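Local atomic coordinates of xyloglucan-specific endo-beta-1,4-glucanase BoGH9A (Bacteroides ovatus, PDB entry 6DHT), a protein that cleaves internal beta-1,4-glucosidic linkages in the backbone of xyloglucan, releasing xyloglucan oligosaccharides in a gut bacterium's degradation of this plant polysaccharide. Residues A[296-304]-A[349-358]; A[186-194]-A[449-457]. All coordinates share one frame; numbering follows the deposited sequence.

Contact 1 (A[296-304]-A[349-358]); sequences ALLAAEKAY and LYFSTGKEIY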
ATOM      1  N   ALA A 296       7.642 -22.509   3.173  1.00 20.93           N
ATOM      2  CA  ALA A 296       7.406 -21.219   3.821  1.00 20.30           C
ATOM      3  C   ALA A 296       7.193 -21.385   5.309  1.00 15.32           C
ATOM      4  O   ALA A 296       7.714 -20.626   6.118  1.00 17.89           O
ATOM      5  CB  ALA A 296       6.184 -20.551   3.208  1.00 18.15           C
ATOM      6  N   LEU A 297       6.412 -22.397   5.678  1.00 18.05           N
ATOM      7  CA  LEU A 297       6.118 -22.599   7.089  1.00 19.46           C
ATOM      8  C   LEU A 297       7.379 -23.013   7.869  1.00 16.86           C
ATOM      9  O   LEU A 297       7.665 -22.480   8.942  1.00 19.19           O
ATOM     10  CB  LEU A 297       4.985 -23.617   7.272  1.00 20.58           C
ATOM     11  CG  LEU A 297       4.533 -23.777   8.718  1.00 23.64           C
ATOM     12  CD1 LEU A 297       4.005 -22.474   9.296  1.00 24.38           C
ATOM     13  CD2 LEU A 297       3.494 -24.884   8.816  1.00 23.93           C
ATOM     14  N   LEU A 298       8.166 -23.904   7.293  1.00 19.49           N
ATOM     15  CA  LEU A 298       9.411 -24.321   7.941  1.00 24.30           C
ATOM     16  C   LEU A 298      10.326 -23.125   8.121  1.00 19.43           C
ATOM     17  O   LEU A 298      10.878 -22.891   9.198  1.00 23.20           O
ATOM     18  CB  LEU A 298      10.113 -25.384   7.093  1.00 24.12           C
ATOM     19  CG  LEU A 298       9.505 -26.786   7.150  1.00 30.05           C
ATOM     20  CD1 LEU A 298      10.083 -27.681   6.062  1.00 31.07           C
ATOM     21  CD2 LEU A 298       9.741 -27.399   8.510  1.00 37.11           C
ATOM     22  N   ALA A 299      10.421 -22.296   7.080  1.00 18.73           N
ATOM     23  CA  ALA A 299      11.257 -21.108   7.117  1.00 21.59           C
ATOM     24  C   ALA A 299      10.782 -20.107   8.157  1.00 19.26           C
ATOM     25  O   ALA A 299      11.575 -19.471   8.854  1.00 20.48           O
ATOM     26  CB  ALA A 299      11.283 -20.450   5.748  1.00 22.51           C
ATOM     27  N   ALA A 300       9.459 -19.948   8.236  1.00 17.44           N
ATOM     28  CA  ALA A 300       8.866 -19.040   9.207  1.00 20.63           C
ATOM     29  C   ALA A 300       9.202 -19.398  10.646  1.00 15.52           C
ATOM     30  O   ALA A 300       9.541 -18.532  11.444  1.00 18.89           O
ATOM     31  CB  ALA A 300       7.342 -19.023   9.034  1.00 15.44           C
ATOM     32  N   GLU A 301       9.104 -20.692  10.959  1.00 18.44           N
ATOM     33  CA  GLU A 301       9.338 -21.158  12.321  1.00 21.99           C
ATOM     34  C   GLU A 301      10.813 -20.974  12.689  1.00 18.96           C
ATOM     35  O   GLU A 301      11.127 -20.521  13.784  1.00 21.37           O
ATOM     36  CB  GLU A 301       8.860 -22.613  12.489  1.00 22.96           C
ATOM     37  CG  GLU A 301       7.333 -22.751  12.332  1.00 23.75           C
ATOM     38  CD  GLU A 301       6.746 -24.019  12.922  1.00 33.18           C
ATOM     39  OE1 GLU A 301       6.508 -24.975  12.158  1.00 34.60           O
ATOM     40  OE2 GLU A 301       6.485 -24.040  14.145  1.00 37.51           O
ATOM     41  N   LYS A 302      11.703 -21.206  11.728  1.00 22.02           N
ATOM     42  CA  LYS A 302      13.126 -20.975  11.960  1.00 23.88           C
ATOM     43  C   LYS A 302      13.427 -19.478  12.150  1.00 25.07           C
ATOM     44  O   LYS A 302      14.239 -19.095  12.983  1.00 23.61           O
ATOM     45  CB  LYS A 302      13.974 -21.533  10.808  1.00 26.26           C
ATOM     46  CG  LYS A 302      14.112 -23.055  10.792  1.00 34.61           C
ATOM     47  CD  LYS A 302      15.300 -23.514   9.951  1.00 33.92           C
ATOM     48  CE  LYS A 302      16.643 -23.182  10.625  1.00 39.84           C
ATOM     49  NZ  LYS A 302      17.820 -23.584   9.799  1.00 34.85           N
ATOM     50  N   ALA A 303      12.770 -18.610  11.384  1.00 22.57           N
ATOM     51  CA  ALA A 303      12.994 -17.184  11.551  1.00 21.53           C
ATOM     52  C   ALA A 303      12.468 -16.670  12.886  1.00 19.40           C
ATOM     53  O   ALA A 303      13.092 -15.843  13.537  1.00 21.40           O
ATOM     54  CB  ALA A 303      12.339 -16.402  10.401  1.00 21.16           C
ATOM     55  N   TYR A 304      11.296 -17.151  13.294  1.00 19.00           N
ATOM     56  CA  TYR A 304      10.746 -16.731  14.562  1.00 18.57           C
ATOM     57  C   TYR A 304      11.667 -17.181  15.709  1.00 20.31           C
ATOM     58  O   TYR A 304      11.931 -16.415  16.639  1.00 22.44           O
ATOM     59  CB  TYR A 304       9.329 -17.303  14.715  1.00 19.45           C
ATOM     60  CG  TYR A 304       8.601 -16.793  15.924  1.00 22.69           C
ATOM     61  CD1 TYR A 304       8.685 -17.459  17.137  1.00 22.66           C
ATOM     62  CD2 TYR A 304       7.808 -15.655  15.854  1.00 22.93           C
ATOM     63  CE1 TYR A 304       8.033 -16.996  18.245  1.00 28.29           C
ATOM     64  CE2 TYR A 304       7.146 -15.182  16.963  1.00 23.38           C
ATOM     65  CZ  TYR A 304       7.259 -15.863  18.158  1.00 31.18           C
ATOM     66  OH  TYR A 304       6.606 -15.401  19.269  1.00 39.55           O
ATOM     67  N   LEU A 349       1.631 -17.471  12.997  1.00 16.40           N
ATOM     68  CA  LEU A 349       2.095 -18.821  13.289  1.00 18.35           C
ATOM     69  C   LEU A 349       1.049 -19.624  14.052  1.00 17.39           C
ATOM     70  O   LEU A 349       0.863 -20.797  13.784  1.00 17.93           O
ATOM     71  CB  LEU A 349       3.433 -18.786  14.031  1.00 17.40           C
ATOM     72  CG  LEU A 349       4.601 -18.577  13.049  1.00 17.68           C
ATOM     73  CD1 LEU A 349       5.843 -18.053  13.741  1.00 21.90           C
ATOM     74  CD2 LEU A 349       4.902 -19.839  12.235  1.00 20.28           C
ATOM     75  N   TYR A 350       0.340 -18.973  14.962  1.00 15.56           N
ATOM     76  CA  TYR A 350      -0.778 -19.635  15.627  1.00 15.70           C
ATOM     77  C   TYR A 350      -1.839 -20.092  14.621  1.00 17.67           C
ATOM     78  O   TYR A 350      -2.336 -21.226  14.694  1.00 18.15           O
ATOM     79  CB  TYR A 350      -1.411 -18.723  16.662  1.00 16.83           C
ATOM     80  CG  TYR A 350      -2.616 -19.307  17.395  1.00 16.71           C
ATOM     81  CD1 TYR A 350      -2.570 -20.584  17.953  1.00 17.95           C
ATOM     82  CD2 TYR A 350      -3.782 -18.572  17.559  1.00 17.92           C
ATOM     83  CE1 TYR A 350      -3.661 -21.112  18.639  1.00 18.89           C
ATOM     84  CE2 TYR A 350      -4.859 -19.083  18.257  1.00 17.59           C
ATOM     85  CZ  TYR A 350      -4.796 -20.356  18.789  1.00 20.81           C
ATOM     86  OH  TYR A 350      -5.876 -20.870  19.481  1.00 20.33           O
ATOM     87  N   PHE A 351      -2.223 -19.228  13.687  1.00 16.44           N
ATOM     88  CA  PHE A 351      -3.274 -19.613  12.746  1.00 14.83           C
ATOM     89  C   PHE A 351      -2.812 -20.647  11.727  1.00 17.47           C
ATOM     90  O   PHE A 351      -3.598 -21.481  11.291  1.00 21.93           O
ATOM     91  CB  PHE A 351      -3.895 -18.375  12.078  1.00 16.54           C
ATOM     92  CG  PHE A 351      -4.676 -17.528  13.053  1.00 16.93           C
ATOM     93  CD1 PHE A 351      -5.710 -18.093  13.803  1.00 17.44           C
ATOM     94  CD2 PHE A 351      -4.365 -16.203  13.253  1.00 20.56           C
ATOM     95  CE1 PHE A 351      -6.396 -17.345  14.722  1.00 20.78           C
ATOM     96  CE2 PHE A 351      -5.057 -15.442  14.173  1.00 19.29           C
ATOM     97  CZ  PHE A 351      -6.083 -16.012  14.905  1.00 19.47           C
ATOM     98  N   SER A 352      -1.526 -20.655  11.401  1.00 17.12           N
ATOM     99  CA  SER A 352      -1.015 -21.661  10.477  1.00 17.23           C
ATOM    100  C   SER A 352      -0.684 -23.025  11.112  1.00 19.78           C
ATOM    101  O   SER A 352      -0.738 -24.027  10.417  1.00 23.36           O
ATOM    102  CB  SER A 352       0.224 -21.152   9.767  1.00 20.18           C
ATOM    103  OG  SER A 352      -0.109 -19.984   9.010  1.00 19.48           O
ATOM    104  N   THR A 353      -0.352 -23.048  12.401  1.00 18.68           N
ATOM    105  CA  THR A 353       0.068 -24.298  13.052  1.00 19.56           C
ATOM    106  C   THR A 353      -0.910 -24.779  14.105  1.00 21.04           C
ATOM    107  O   THR A 353      -0.907 -25.965  14.448  1.00 20.47           O
ATOM    108  CB  THR A 353       1.449 -24.173  13.746  1.00 16.54           C
ATOM    109  OG1 THR A 353       1.352 -23.365  14.924  1.00 19.32           O
ATOM    110  CG2 THR A 353       2.506 -23.634  12.796  1.00 22.39           C
ATOM    111  N   GLY A 354      -1.704 -23.873  14.660  1.00 18.90           N
ATOM    112  CA  GLY A 354      -2.607 -24.216  15.744  1.00 19.43           C
ATOM    113  C   GLY A 354      -1.939 -24.322  17.098  1.00 19.62           C
ATOM    114  O   GLY A 354      -2.622 -24.566  18.097  1.00 21.91           O
ATOM    115  N   LYS A 355      -0.628 -24.119  17.154  1.00 20.97           N
ATOM    116  CA  LYS A 355       0.118 -24.340  18.401  1.00 19.46           C
ATOM    117  C   LYS A 355      -0.074 -23.261  19.464  1.00 20.30           C
ATOM    118  O   LYS A 355       0.118 -22.058  19.229  1.00 17.71           O
ATOM    119  CB  LYS A 355       1.605 -24.571  18.116  1.00 20.65           C
ATOM    120  CG  LYS A 355       1.874 -25.788  17.289  1.00 22.13           C
ATOM    121  CD  LYS A 355       3.361 -26.030  17.115  1.00 27.14           C
ATOM    122  CE  LYS A 355       3.620 -27.397  16.503  1.00 38.78           C
ATOM    123  NZ  LYS A 355       5.063 -27.611  16.248  1.00 39.37           N
ATOM    124  N   GLU A 356      -0.465 -23.700  20.653  1.00 18.23           N
ATOM    125  CA  GLU A 356      -0.743 -22.807  21.766  1.00 19.99           C
ATOM    126  C   GLU A 356       0.481 -21.988  22.174  1.00 20.56           C
ATOM    127  O   GLU A 356       0.371 -20.881  22.695  1.00 19.14           O
ATOM    128  CB  GLU A 356      -1.308 -23.608  22.956  1.00 23.43           C
ATOM    129  CG  GLU A 356      -2.598 -24.344  22.621  1.00 26.57           C
ATOM    130  CD  GLU A 356      -3.099 -25.251  23.744  1.00 38.18           C
ATOM    131  OE1 GLU A 356      -2.411 -25.388  24.779  1.00 28.39           O
ATOM    132  OE2 GLU A 356      -4.197 -25.826  23.589  1.00 37.85           O
ATOM    133  N   ILE A 357       1.667 -22.527  21.923  1.00 21.96           N
ATOM    134  CA  ILE A 357       2.879 -21.830  22.293  1.00 24.90           C
ATOM    135  C   ILE A 357       2.990 -20.500  21.528  1.00 22.67           C
ATOM    136  O   ILE A 357       3.460 -19.499  22.070  1.00 25.07           O
ATOM    137  CB  ILE A 357       4.115 -22.737  22.088  1.00 24.65           C
ATOM    138  CG1 ILE A 357       5.335 -22.140  22.765  1.00 25.78           C
ATOM    139  CG2 ILE A 357       4.373 -23.014  20.606  1.00 27.86           C
ATOM    140  CD1 ILE A 357       6.452 -23.160  22.944  1.00 31.69           C
ATOM    141  N   TYR A 358       2.519 -20.481  20.281  1.00 21.40           N
ATOM    142  CA  TYR A 358       2.476 -19.232  19.516  1.00 19.93           C
ATOM    143  C   TYR A 358       1.358 -18.288  19.974  1.00 20.51           C
ATOM    144  O   TYR A 358       1.565 -17.086  20.061  1.00 21.23           O
ATOM    145  CB  TYR A 358       2.337 -19.531  18.022  1.00 20.92           C
ATOM    146  CG  TYR A 358       3.550 -20.150  17.396  1.00 17.67           C
ATOM    147  CD1 TYR A 358       4.779 -19.515  17.481  1.00 19.95           C
ATOM    148  CD2 TYR A 358       3.475 -21.341  16.702  1.00 19.26           C
ATOM    149  CE1 TYR A 358       5.905 -20.053  16.917  1.00 21.07           C
ATOM    150  CE2 TYR A 358       4.608 -21.899  16.127  1.00 23.03           C
ATOM    151  CZ  TYR A 358       5.819 -21.241  16.239  1.00 23.18           C
ATOM    152  OH  TYR A 358       6.948 -21.779  15.665  1.00 28.04           O
TER
HETATM  153  O   HOH W   1       9.515 -21.038  15.935  1.00 29.74           O
HETATM  154  O   HOH W   2       5.012 -26.577  13.506  1.00 42.70           O
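L349 pushes its two methyl groups into a hollow formed by L297, A300, E301 and Y304, a knob-into-hole contact between two helices of the (alpha/alpha)6 barrel that makes up the glycoside hydrolase family 9 domain. The helix segments 296-304 and 349-353 run in roughly opposite senses, at 141° between their directions. The two methyls divide the hollow: L349 CD1 lies 3.7 Å from Y304 CB, while L349 CD2 meets E301 CG at 3.8 Å and also touches A300 CB and L297 CD1. L297 CD1 goes on to rest against S352 CB and T353 CG2.

Beside this apolar centre is a polar bridge. E301 is extended beyond CG, and its carboxylate reaches Y358, whose OH donates to the anti lone pair of E301 OE2 at 2.8 Å. A water joins Y358 OH to the backbone O of E301, and a second water links E301 OE1 to K355 NZ, so one glutamate is tied to two residues of the facing segment. The ring of Y304, its CG anti to the backbone N (chi1 -173°), turns a face to the edge of Y358 in a T-shaped stack with centroids 5.4 Å apart. One face of the Y358 ring is covered by L349, from the helix before it, whose CB sits 3.5 Å above the ring centre.

At the C-terminal end of helix 339-353, T353 OG1 donates to L349 O and also accepts from K355 N at 3.1 Å, a nearly straight bond of 164° that makes an ST turn.

Contact 2 (A[186-194]-A[449-457]); sequences MQSIYQLFL and VSLMYAYLQ. With EDO (1,2-ethanediol), chain P; EDO (1,2-ethanediol), chain L.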
ATOM      1  N   MET A 186      -1.372  -6.717   1.577  1.00 11.34           N
ATOM      2  CA  MET A 186      -2.138  -7.091   0.405  1.00 10.77           C
ATOM      3  C   MET A 186      -2.788  -8.447   0.608  1.00 10.83           C
ATOM      4  O   MET A 186      -3.940  -8.659   0.208  1.00 11.68           O
ATOM      5  CB  MET A 186      -1.309  -7.035  -0.872  1.00 11.28           C
ATOM      6  CG  MET A 186      -0.925  -5.607  -1.241  1.00 10.59           C
ATOM      7  SD  MET A 186       0.008  -5.462  -2.759  1.00 12.09           S
ATOM      8  CE  MET A 186       1.606  -5.985  -2.229  1.00 11.77           C
ATOM      9  N   GLN A 187      -2.064  -9.367   1.221  1.00 11.19           N
ATOM     10  CA  GLN A 187      -2.604 -10.707   1.492  1.00 10.70           C
ATOM     11  C   GLN A 187      -3.661 -10.700   2.590  1.00 11.93           C
ATOM     12  O   GLN A 187      -4.479 -11.633   2.674  1.00 12.04           O
ATOM     13  CB  GLN A 187      -1.451 -11.715   1.761  1.00 10.97           C
ATOM     14  CG  GLN A 187      -0.707 -12.022   0.476  1.00 12.75           C
ATOM     15  CD  GLN A 187       0.324 -13.149   0.516  1.00 12.58           C
ATOM     16  OE1 GLN A 187       0.696 -13.635  -0.550  1.00 14.94           O
ATOM     17  NE2 GLN A 187       0.824 -13.508   1.684  1.00 12.39           N
ATOM     18  N   SER A 188      -3.692  -9.685   3.447  1.00 12.25           N
ATOM     19  CA  SER A 188      -4.796  -9.530   4.403  1.00 12.48           C
ATOM     20  C   SER A 188      -6.082  -9.257   3.613  1.00 12.48           C
ATOM     21  O   SER A 188      -7.129  -9.881   3.854  1.00 13.34           O
ATOM     22  CB  SER A 188      -4.539  -8.380   5.388  1.00 13.09           C
ATOM     23  OG  SER A 188      -3.379  -8.615   6.173  1.00 14.04           O
ATOM     24  N   ILE A 189      -6.034  -8.349   2.646  1.00 11.34           N
ATOM     25  CA  ILE A 189      -7.236  -8.021   1.883  1.00 11.69           C
ATOM     26  C   ILE A 189      -7.610  -9.182   0.938  1.00 12.87           C
ATOM     27  O   ILE A 189      -8.799  -9.501   0.750  1.00 12.22           O
ATOM     28  CB  ILE A 189      -7.068  -6.639   1.150  1.00 12.46           C
ATOM     29  CG1 ILE A 189      -7.384  -5.465   2.108  1.00 14.26           C
ATOM     30  CG2 ILE A 189      -7.960  -6.501  -0.065  1.00 13.22           C
ATOM     31  CD1 ILE A 189      -6.535  -5.341   3.276  1.00 19.07           C
ATOM     32  N   TYR A 190      -6.601  -9.832   0.372  1.00 12.42           N
ATOM     33  CA  TYR A 190      -6.837 -11.025  -0.444  1.00 12.05           C
ATOM     34  C   TYR A 190      -7.752 -12.049   0.251  1.00 12.66           C
ATOM     35  O   TYR A 190      -8.696 -12.582  -0.350  1.00 14.13           O
ATOM     36  CB  TYR A 190      -5.490 -11.676  -0.800  1.00 12.85           C
ATOM     37  CG  TYR A 190      -5.682 -13.000  -1.491  1.00 13.35           C
ATOM     38  CD1 TYR A 190      -5.934 -13.058  -2.859  1.00 14.02           C
ATOM     39  CD2 TYR A 190      -5.618 -14.190  -0.766  1.00 14.57           C
ATOM     40  CE1 TYR A 190      -6.181 -14.285  -3.484  1.00 14.46           C
ATOM     41  CE2 TYR A 190      -5.837 -15.375  -1.368  1.00 13.26           C
ATOM     42  CZ  TYR A 190      -6.091 -15.427  -2.725  1.00 13.34           C
ATOM     43  OH  TYR A 190      -6.327 -16.684  -3.285  1.00 18.50           O
ATOM     44  N   GLN A 191      -7.475 -12.308   1.523  1.00 11.29           N
ATOM     45  CA  GLN A 191      -8.208 -13.322   2.286  1.00 13.55           C
ATOM     46  C   GLN A 191      -9.669 -12.973   2.473  1.00 14.65           C
ATOM     47  O   GLN A 191     -10.498 -13.866   2.704  1.00 17.02           O
ATOM     48  CB  GLN A 191      -7.534 -13.536   3.634  1.00 13.25           C
ATOM     49  CG  GLN A 191      -6.234 -14.334   3.550  1.00 13.65           C
ATOM     50  CD  GLN A 191      -5.476 -14.358   4.855  1.00 14.61           C
ATOM     51  OE1 GLN A 191      -5.630 -15.274   5.658  1.00 20.66           O
ATOM     52  NE2 GLN A 191      -4.606 -13.394   5.061  1.00 14.64           N
ATOM     53  N   LEU A 192     -10.025 -11.699   2.360  1.00 12.71           N
ATOM     54  CA  LEU A 192     -11.422 -11.245   2.489  1.00 13.33           C
ATOM     55  C   LEU A 192     -12.201 -11.353   1.199  1.00 12.86           C
ATOM     56  O   LEU A 192     -13.435 -11.349   1.240  1.00 15.40           O
ATOM     57  CB  LEU A 192     -11.450  -9.781   2.911  1.00 16.20           C
ATOM     58  CG  LEU A 192     -10.823  -9.389   4.244  1.00 20.80           C
ATOM     59  CD1 LEU A 192     -10.673  -7.876   4.337  1.00 21.25           C
ATOM     60  CD2 LEU A 192     -11.611  -9.944   5.390  1.00 29.21           C
ATOM     61  N   PHE A 193     -11.521 -11.392   0.054  1.00 12.22           N
ATOM     62  CA  PHE A 193     -12.154 -11.280  -1.252  1.00 12.62           C
ATOM     63  C   PHE A 193     -11.618 -12.296  -2.250  1.00 14.04           C
ATOM     64  O   PHE A 193     -11.141 -11.976  -3.319  1.00 14.55           O
ATOM     65  CB  PHE A 193     -11.964  -9.847  -1.803  1.00 13.87           C
ATOM     66  CG  PHE A 193     -12.542  -8.771  -0.903  1.00 13.14           C
ATOM     67  CD1 PHE A 193     -13.903  -8.598  -0.810  1.00 16.50           C
ATOM     68  CD2 PHE A 193     -11.725  -7.965  -0.140  1.00 14.90           C
ATOM     69  CE1 PHE A 193     -14.442  -7.656   0.043  1.00 15.83           C
ATOM     70  CE2 PHE A 193     -12.262  -7.022   0.717  1.00 14.08           C
ATOM     71  CZ  PHE A 193     -13.611  -6.840   0.788  1.00 15.29           C
ATOM     72  N   LEU A 194     -11.724 -13.563  -1.896  1.00 13.04           N
ATOM     73  CA  LEU A 194     -11.133 -14.599  -2.720  1.00 14.05           C
ATOM     74  C   LEU A 194     -11.672 -14.640  -4.136  1.00 12.94           C
ATOM     75  O   LEU A 194     -10.916 -14.808  -5.082  1.00 15.32           O
ATOM     76  CB  LEU A 194     -11.316 -15.984  -2.045  1.00 16.62           C
ATOM     77  CG  LEU A 194     -10.554 -16.185  -0.718  1.00 16.19           C
ATOM     78  CD1 LEU A 194     -10.850 -17.565  -0.103  1.00 22.21           C
ATOM     79  CD2 LEU A 194      -9.089 -16.035  -0.884  1.00 18.62           C
ATOM     80  N   VAL A 449      -8.566   1.759   4.768  1.00 13.20           N
ATOM     81  CA  VAL A 449      -8.524   0.304   4.946  1.00 12.13           C
ATOM     82  C   VAL A 449      -9.117  -0.054   6.317  1.00 13.02           C
ATOM     83  O   VAL A 449      -9.900  -1.007   6.437  1.00 12.35           O
ATOM     84  CB  VAL A 449      -7.084  -0.231   4.818  1.00 12.44           C
ATOM     85  CG1 VAL A 449      -7.012  -1.713   5.189  1.00 14.59           C
ATOM     86  CG2 VAL A 449      -6.555  -0.058   3.415  1.00 13.17           C
ATOM     87  N   SER A 450      -8.712   0.675   7.349  1.00 13.00           N
ATOM     88  CA  SER A 450      -9.207   0.466   8.715  1.00 11.99           C
ATOM     89  C   SER A 450     -10.729   0.632   8.782  1.00 13.23           C
ATOM     90  O   SER A 450     -11.450  -0.180   9.407  1.00 14.16           O
ATOM     91  CB  SER A 450      -8.499   1.387   9.691  1.00 12.04           C
ATOM     92  OG  SER A 450      -7.108   1.224   9.634  1.00 15.31           O
ATOM     93  N   LEU A 451     -11.251   1.669   8.125  1.00 13.67           N
ATOM     94  CA  LEU A 451     -12.704   1.889   8.079  1.00 12.98           C
ATOM     95  C   LEU A 451     -13.420   0.787   7.339  1.00 15.25           C
ATOM     96  O   LEU A 451     -14.527   0.383   7.721  1.00 14.08           O
ATOM     97  CB  LEU A 451     -12.982   3.257   7.423  1.00 13.82           C
ATOM     98  CG  LEU A 451     -12.588   4.443   8.295  1.00 14.62           C
ATOM     99  CD1 LEU A 451     -12.570   5.726   7.484  1.00 16.68           C
ATOM    100  CD2 LEU A 451     -13.549   4.576   9.493  1.00 18.44           C
ATOM    101  N   MET A 452     -12.832   0.289   6.265  1.00 13.54           N
ATOM    102  CA  MET A 452     -13.404  -0.820   5.534  1.00 14.46           C
ATOM    103  C   MET A 452     -13.495  -2.063   6.451  1.00 14.54           C
ATOM    104  O   MET A 452     -14.512  -2.768   6.483  1.00 13.83           O
ATOM    105  CB  MET A 452     -12.552  -1.048   4.266  1.00 17.07           C
ATOM    106  CG  MET A 452     -13.012  -2.141   3.333  1.00 14.71           C
ATOM    107  SD  MET A 452     -12.613  -3.818   3.875  1.00 15.60           S
ATOM    108  CE  MET A 452     -10.809  -3.747   3.823  1.00 17.06           C
ATOM    109  N   TYR A 453     -12.439  -2.338   7.213  1.00 14.25           N
ATOM    110  CA  TYR A 453     -12.515  -3.433   8.177  1.00 15.24           C
ATOM    111  C   TYR A 453     -13.591  -3.177   9.225  1.00 16.40           C
ATOM    112  O   TYR A 453     -14.304  -4.096   9.622  1.00 14.69           O
ATOM    113  CB  TYR A 453     -11.186  -3.641   8.903  1.00 14.13           C
ATOM    114  CG  TYR A 453     -10.234  -4.596   8.202  1.00 15.45           C
ATOM    115  CD1 TYR A 453     -10.326  -5.965   8.396  1.00 15.84           C
ATOM    116  CD2 TYR A 453      -9.281  -4.126   7.320  1.00 15.74           C
ATOM    117  CE1 TYR A 453      -9.465  -6.842   7.741  1.00 16.40           C
ATOM    118  CE2 TYR A 453      -8.414  -4.984   6.661  1.00 14.73           C
ATOM    119  CZ  TYR A 453      -8.524  -6.339   6.873  1.00 15.01           C
ATOM    120  OH  TYR A 453      -7.674  -7.222   6.231  1.00 15.67           O
ATOM    121  N   ALA A 454     -13.728  -1.954   9.708  1.00 13.98           N
ATOM    122  CA  ALA A 454     -14.803  -1.667  10.671  1.00 16.27           C
ATOM    123  C   ALA A 454     -16.201  -1.943  10.090  1.00 15.11           C
ATOM    124  O   ALA A 454     -17.085  -2.485  10.798  1.00 15.55           O
ATOM    125  CB  ALA A 454     -14.709  -0.236  11.160  1.00 17.08           C
ATOM    126  N   TYR A 455     -16.417  -1.627   8.815  1.00 14.20           N
ATOM    127  CA  TYR A 455     -17.642  -1.989   8.112  1.00 15.17           C
ATOM    128  C   TYR A 455     -17.815  -3.520   8.122  1.00 16.26           C
ATOM    129  O   TYR A 455     -18.884  -4.040   8.485  1.00 15.69           O
ATOM    130  CB  TYR A 455     -17.640  -1.475   6.667  1.00 16.87           C
ATOM    131  CG  TYR A 455     -18.745  -2.050   5.837  1.00 16.59           C
ATOM    132  CD1 TYR A 455     -20.065  -1.641   6.019  1.00 16.78           C
ATOM    133  CD2 TYR A 455     -18.489  -3.031   4.895  1.00 16.64           C
ATOM    134  CE1 TYR A 455     -21.072  -2.190   5.272  1.00 19.30           C
ATOM    135  CE2 TYR A 455     -19.496  -3.589   4.149  1.00 18.05           C
ATOM    136  CZ  TYR A 455     -20.793  -3.155   4.332  1.00 22.36           C
ATOM    137  OH  TYR A 455     -21.833  -3.707   3.595  1.00 27.06           O
ATOM    138  N   LEU A 456     -16.769  -4.252   7.753  1.00 16.19           N
ATOM    139  CA  LEU A 456     -16.872  -5.700   7.677  1.00 16.46           C
ATOM    140  C   LEU A 456     -17.229  -6.319   9.029  1.00 18.93           C
ATOM    141  O   LEU A 456     -17.939  -7.328   9.079  1.00 20.00           O
ATOM    142  CB  LEU A 456     -15.568  -6.312   7.139  1.00 15.18           C
ATOM    143  CG  LEU A 456     -15.256  -6.032   5.663  1.00 16.84           C
ATOM    144  CD1 LEU A 456     -13.984  -6.794   5.307  1.00 17.28           C
ATOM    145  CD2 LEU A 456     -16.367  -6.419   4.742  1.00 17.83           C
ATOM    146  N   GLN A 457     -16.786  -5.705  10.114  1.00 15.80           N
ATOM    147  CA  GLN A 457     -17.007  -6.244  11.456  1.00 18.44           C
ATOM    148  C   GLN A 457     -18.392  -5.903  12.025  1.00 20.18           C
ATOM    149  O   GLN A 457     -18.826  -6.510  13.009  1.00 21.27           O
ATOM    150  CB  GLN A 457     -15.933  -5.730  12.403  1.00 23.23           C
ATOM    151  CG  GLN A 457     -14.527  -6.301  12.101  1.00 18.86           C
ATOM    152  CD  GLN A 457     -14.461  -7.803  12.304  1.00 23.25           C
ATOM    153  OE1 GLN A 457     -14.781  -8.282  13.375  1.00 28.66           O
ATOM    154  NE2 GLN A 457     -14.090  -8.541  11.268  1.00 24.96           N
TER
HETATM  155  C1  EDO P 615     -15.754  -9.861   2.727  1.00 31.07           C
HETATM  156  O1  EDO P 615     -15.505 -11.187   3.229  1.00 48.25           O
HETATM  157  C2  EDO P 615     -16.861  -9.846   1.664  1.00 36.19           C
HETATM  158  O2  EDO P 615     -18.061  -9.277   2.197  1.00 45.23           O
HETATM  159  C1  EDO L 611     -14.613 -10.593  16.637  1.00 40.58           C
HETATM  160  O1  EDO L 611     -14.899 -11.840  17.285  1.00 44.19           O
HETATM  161  C2  EDO L 611     -14.436 -10.829  15.141  1.00 37.63           C
HETATM  162  O2  EDO L 611     -15.725 -10.977  14.537  1.00 43.16           O
HETATM  163  O   HOH W   3      -8.008  -9.878   6.458  1.00 18.16           O
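Two helices of the (alpha/alpha)6 barrel face each other here, segments 186-192 and 449-457 pointing nearly the same way with 27° between their directions. Their axes come no closer than 12.7 Å, and long side chains fill the space between them. No direct hydrogen bond joins the two segments.

Y453 and L192 contribute most. Y453 leans across so that the end of its ring lies among three residues of the opposite helix. S188 CB approaches Y453 OH to 3.4 Å, I189 CD1 comes up at the ring edge, 3.9 Å from Y453 CE2, and L192 CD1 arrives obliquely, 3.7 Å from Y453 CZ. A water in the ring plane lies 2.7 Å from Y453 OH and donates to the backbone O of S188. Outside the pair, F384 stacks on Y453.

M452 follows a bent course: CG stands anti to the backbone N (chi1 -178°), and turns at the next two torsions carry CE back to rest against both I189 CG1 and L192 CD1. L192 CD1 packs further on L456 CD1 at 3.6 Å, and I189 CD1 also reaches V449 CG1.

Just past the first helix, F193 turns its ring edge to M452, with CZ 4.4 Å from SD, and the same ring touches S563, A566 and L567 of helix 551-567. A serine here would probably leave a gap beside M452 SD and take away the ring's packing against A566 and L567. The buried, largely apolar contact, with helix 551-567 meeting both F193 and M452, is consistent with helices that meet across the interior of the (alpha/alpha)6 barrel.

The chain first forms the N-terminal Ig-like domain, then enters the catalytic barrel. Helix 176-192 supplies the first half of contact 2; 254 residues separate segment 186-194 from its partner 449-457, on helix 439-458. Contact 1 is nested inside that long loop: 44 residues separate segments 296-304 and 349-358, and this short loop carries D335, H337, D340 and E341 of a calcium site. The large closure joins early and late helices of the barrel; the small one ties helix 292-309 to helix 339-353 and the start of helix 356-364. The two contacts do not touch, yet helix 265-281 connects them: S352 OG bonds A276 O and R280 of this helix, and R280 also bonds Q191.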